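PDB 3P9Y: CG14216, which removes phosphate from serine in the C-terminal domain of RNA polymerase II and probably has a role in RNA processing and termination. Local coordinates for residues A[118-121]-A[122-126]. The protein carries 2 engineered substitutions. Numbering follows the deposited sequence.
With IMD (imidazole), chain I.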
ATOM      1  N   ARG A 118      -3.202 -12.416   0.145  1.00 19.93           N
ATOM      2  CA  ARG A 118      -2.733 -12.722   1.490  1.00 22.42           C
ATOM      3  C   ARG A 118      -2.829 -11.490   2.375  1.00 20.61           C
ATOM      4  O   ARG A 118      -3.214 -11.582   3.539  1.00 20.12           O
ATOM      5  CB  ARG A 118      -1.302 -13.258   1.464  1.00 27.58           C
ATOM      6  CG  ARG A 118      -1.231 -14.753   1.204  1.00 35.57           C
ATOM      7  CD  ARG A 118       0.196 -15.227   0.998  1.00 43.78           C
ATOM      8  NE  ARG A 118       0.286 -16.684   0.936  1.00 48.31           N
ATOM      9  CZ  ARG A 118       0.594 -17.466   1.969  1.00 53.05           C
ATOM     10  NH1 ARG A 118       0.848 -16.942   3.161  1.00 51.14           N
ATOM     11  NH2 ARG A 118       0.652 -18.782   1.808  1.00 55.52           N
ATOM     12  N   VAL A 119      -2.491 -10.331   1.817  1.00 18.67           N
ATOM     13  CA  VAL A 119      -2.572  -9.081   2.566  1.00 18.13           C
ATOM     14  C   VAL A 119      -4.034  -8.689   2.756  1.00 17.84           C
ATOM     15  O   VAL A 119      -4.439  -8.276   3.834  1.00 17.47           O
ATOM     16  CB  VAL A 119      -1.803  -7.954   1.852  1.00 18.44           C
ATOM     17  CG1 VAL A 119      -2.060  -6.602   2.523  1.00 15.92           C
ATOM     18  CG2 VAL A 119      -0.313  -8.277   1.828  1.00 18.66           C
ATOM     19  N   TYR A 120      -4.812  -8.826   1.691  1.00 17.49           N
ATOM     20  CA  TYR A 120      -6.251  -8.624   1.738  1.00 18.29           C
ATOM     21  C   TYR A 120      -6.870  -9.374   2.923  1.00 19.01           C
ATOM     22  O   TYR A 120      -7.614  -8.796   3.704  1.00 17.84           O
ATOM     23  CB  TYR A 120      -6.861  -9.125   0.435  1.00 17.12           C
ATOM     24  CG  TYR A 120      -8.364  -9.010   0.326  1.00 17.07           C
ATOM     25  CD1 TYR A 120      -8.976  -7.782   0.118  1.00 16.60           C
ATOM     26  CD2 TYR A 120      -9.168 -10.141   0.373  1.00 17.78           C
ATOM     27  CE1 TYR A 120     -10.352  -7.682  -0.010  1.00 16.77           C
ATOM     28  CE2 TYR A 120     -10.539 -10.052   0.248  1.00 16.78           C
ATOM     29  CZ  TYR A 120     -11.126  -8.825   0.056  1.00 16.27           C
ATOM     30  OH  TYR A 120     -12.491  -8.742  -0.073  1.00 16.43           O
ATOM     31  N   ASP A 121      -6.545 -10.657   3.048  1.00 19.11           N
ATOM     32  CA  ASP A 121      -7.107 -11.498   4.099  1.00 21.71           C
ATOM     33  C   ASP A 121      -6.702 -11.037   5.490  1.00 21.75           C
ATOM     34  O   ASP A 121      -7.517 -11.046   6.405  1.00 22.63           O
ATOM     35  CB  ASP A 121      -6.675 -12.950   3.903  1.00 22.94           C
ATOM     36  CG  ASP A 121      -7.401 -13.619   2.762  1.00 22.95           C
ATOM     37  OD1 ASP A 121      -8.475 -13.124   2.367  1.00 23.21           O
ATOM     38  OD2 ASP A 121      -6.899 -14.636   2.254  1.00 23.00           O
ATOM     39  N   LEU A 122      -5.445 -10.648   5.653  1.00 20.65           N
ATOM     40  CA  LEU A 122      -4.964 -10.189   6.951  1.00 21.75           C
ATOM     41  C   LEU A 122      -5.666  -8.892   7.340  1.00 21.86           C
ATOM     42  O   LEU A 122      -6.039  -8.696   8.498  1.00 21.76           O
ATOM     43  CB  LEU A 122      -3.445  -9.995   6.922  1.00 21.62           C
ATOM     44  CG  LEU A 122      -2.640 -11.298   6.865  1.00 22.52           C
ATOM     45  CD1 LEU A 122      -1.177 -11.032   6.559  1.00 22.93           C
ATOM     46  CD2 LEU A 122      -2.782 -12.073   8.176  1.00 24.53           C
ATOM     47  N   VAL A 123      -5.852  -8.011   6.363  1.00 20.07           N
ATOM     48  CA  VAL A 123      -6.535  -6.751   6.592  1.00 19.03           C
ATOM     49  C   VAL A 123      -7.982  -7.009   7.003  1.00 21.54           C
ATOM     50  O   VAL A 123      -8.468  -6.429   7.968  1.00 21.25           O
ATOM     51  CB  VAL A 123      -6.503  -5.859   5.327  1.00 19.56           C
ATOM     52  CG1 VAL A 123      -7.518  -4.737   5.433  1.00 17.27           C
ATOM     53  CG2 VAL A 123      -5.092  -5.303   5.096  1.00 17.66           C
ATOM     54  N   VAL A 124      -8.662  -7.886   6.270  1.00 20.45           N
ATOM     55  CA  VAL A 124     -10.069  -8.161   6.531  1.00 22.80           C
ATOM     56  C   VAL A 124     -10.231  -8.868   7.876  1.00 25.07           C
ATOM     57  O   VAL A 124     -11.116  -8.534   8.660  1.00 25.76           O
ATOM     58  CB  VAL A 124     -10.696  -9.002   5.399  1.00 22.88           C
ATOM     59  CG1 VAL A 124     -12.084  -9.491   5.786  1.00 25.01           C
ATOM     60  CG2 VAL A 124     -10.759  -8.187   4.107  1.00 19.00           C
ATOM     61  N   MET A 125      -9.355  -9.830   8.148  1.00 24.06           N
ATOM     62  CA  MET A 125      -9.387 -10.556   9.407  1.00 27.29           C
ATOM     63  C   MET A 125      -9.211  -9.578  10.558  1.00 27.65           C
ATOM     64  O   MET A 125      -9.936  -9.635  11.547  1.00 30.21           O
ATOM     65  CB  MET A 125      -8.291 -11.625   9.445  1.00 27.22           C
ATOM     66  CG  MET A 125      -8.357 -12.527  10.666  1.00 31.44           C
ATOM     67  SD  MET A 125      -7.249 -13.947  10.567  1.00 38.67           S
ATOM     68  CE  MET A 125      -5.648 -13.165  10.758  1.00 31.88           C
ATOM     69  N   HIS A 126      -8.260  -8.662  10.417  1.00 26.07           N
ATOM     70  CA  HIS A 126      -7.976  -7.697  11.472  1.00 26.80           C
ATOM     71  C   HIS A 126      -9.170  -6.782  11.719  1.00 28.91           C
ATOM     72  O   HIS A 126      -9.516  -6.495  12.865  1.00 28.95           O
ATOM     73  CB  HIS A 126      -6.745  -6.860  11.135  1.00 25.09           C
ATOM     74  CG  HIS A 126      -6.460  -5.795  12.146  1.00 26.32           C
ATOM     75  ND1 HIS A 126      -5.799  -6.052  13.325  1.00 26.64           N
ATOM     76  CD2 HIS A 126      -6.779  -4.481  12.169  1.00 27.31           C
ATOM     77  CE1 HIS A 126      -5.710  -4.936  14.029  1.00 27.93           C
ATOM     78  NE2 HIS A 126      -6.297  -3.968  13.351  1.00 28.43           N
TER
HETATM   79  N1  IMD I 196     -10.779 -13.226   4.396  1.00 29.97           N
HETATM   80  C2  IMD I 196     -10.375 -12.740   5.590  1.00 27.99           C
HETATM   81  N3  IMD I 196     -11.436 -12.722   6.429  1.00 31.82           N
HETATM   82  C4  IMD I 196     -12.511 -13.199   5.764  1.00 32.21           C
HETATM   83  C5  IMD I 196     -12.096 -13.519   4.480  1.00 31.73           C
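Val124 lays its CG2 methyl over one face of the Tyr120 ring one turn earlier in the helix, a CH-pi contact with 4.1 Å from CG2 to the ring centroid and only 10° off the ring normal. Tyr120 has CG anti to its own N (chi1 179°), which swings the ring alongside the next turn, and its OH is hydrogen-bonded to Ser194 OG in strand 192-197. On the buried side, Val119 CG1 meets Val123 CG2 at 4.2 Å. Both valines belong to helix 117-128, the crossover of the beta-alpha-beta unit between strands 111-114 and 137-142 in the LMW PTP-like fold, and both pack on Val15 and Thr114 of the sheet. Four i to i+4 backbone bonds hold the turn, from Leu122 N to Arg118 O at 3.2 Å through to Met125 N to Asp121 O at 2.8 Å. At the outer surface an imidazole, probably from the crystallisation liquor, donates N1-H to Asp121 OD1 (3.1 Å, 157° at the hydrogen), while its N3 lies 3.4 Å from Val124 CG1. Were Val124 cut back to an alanine, that Tyr120 face would probably be left without its methyl and the imidazole without the CG1 methyl beside its N3.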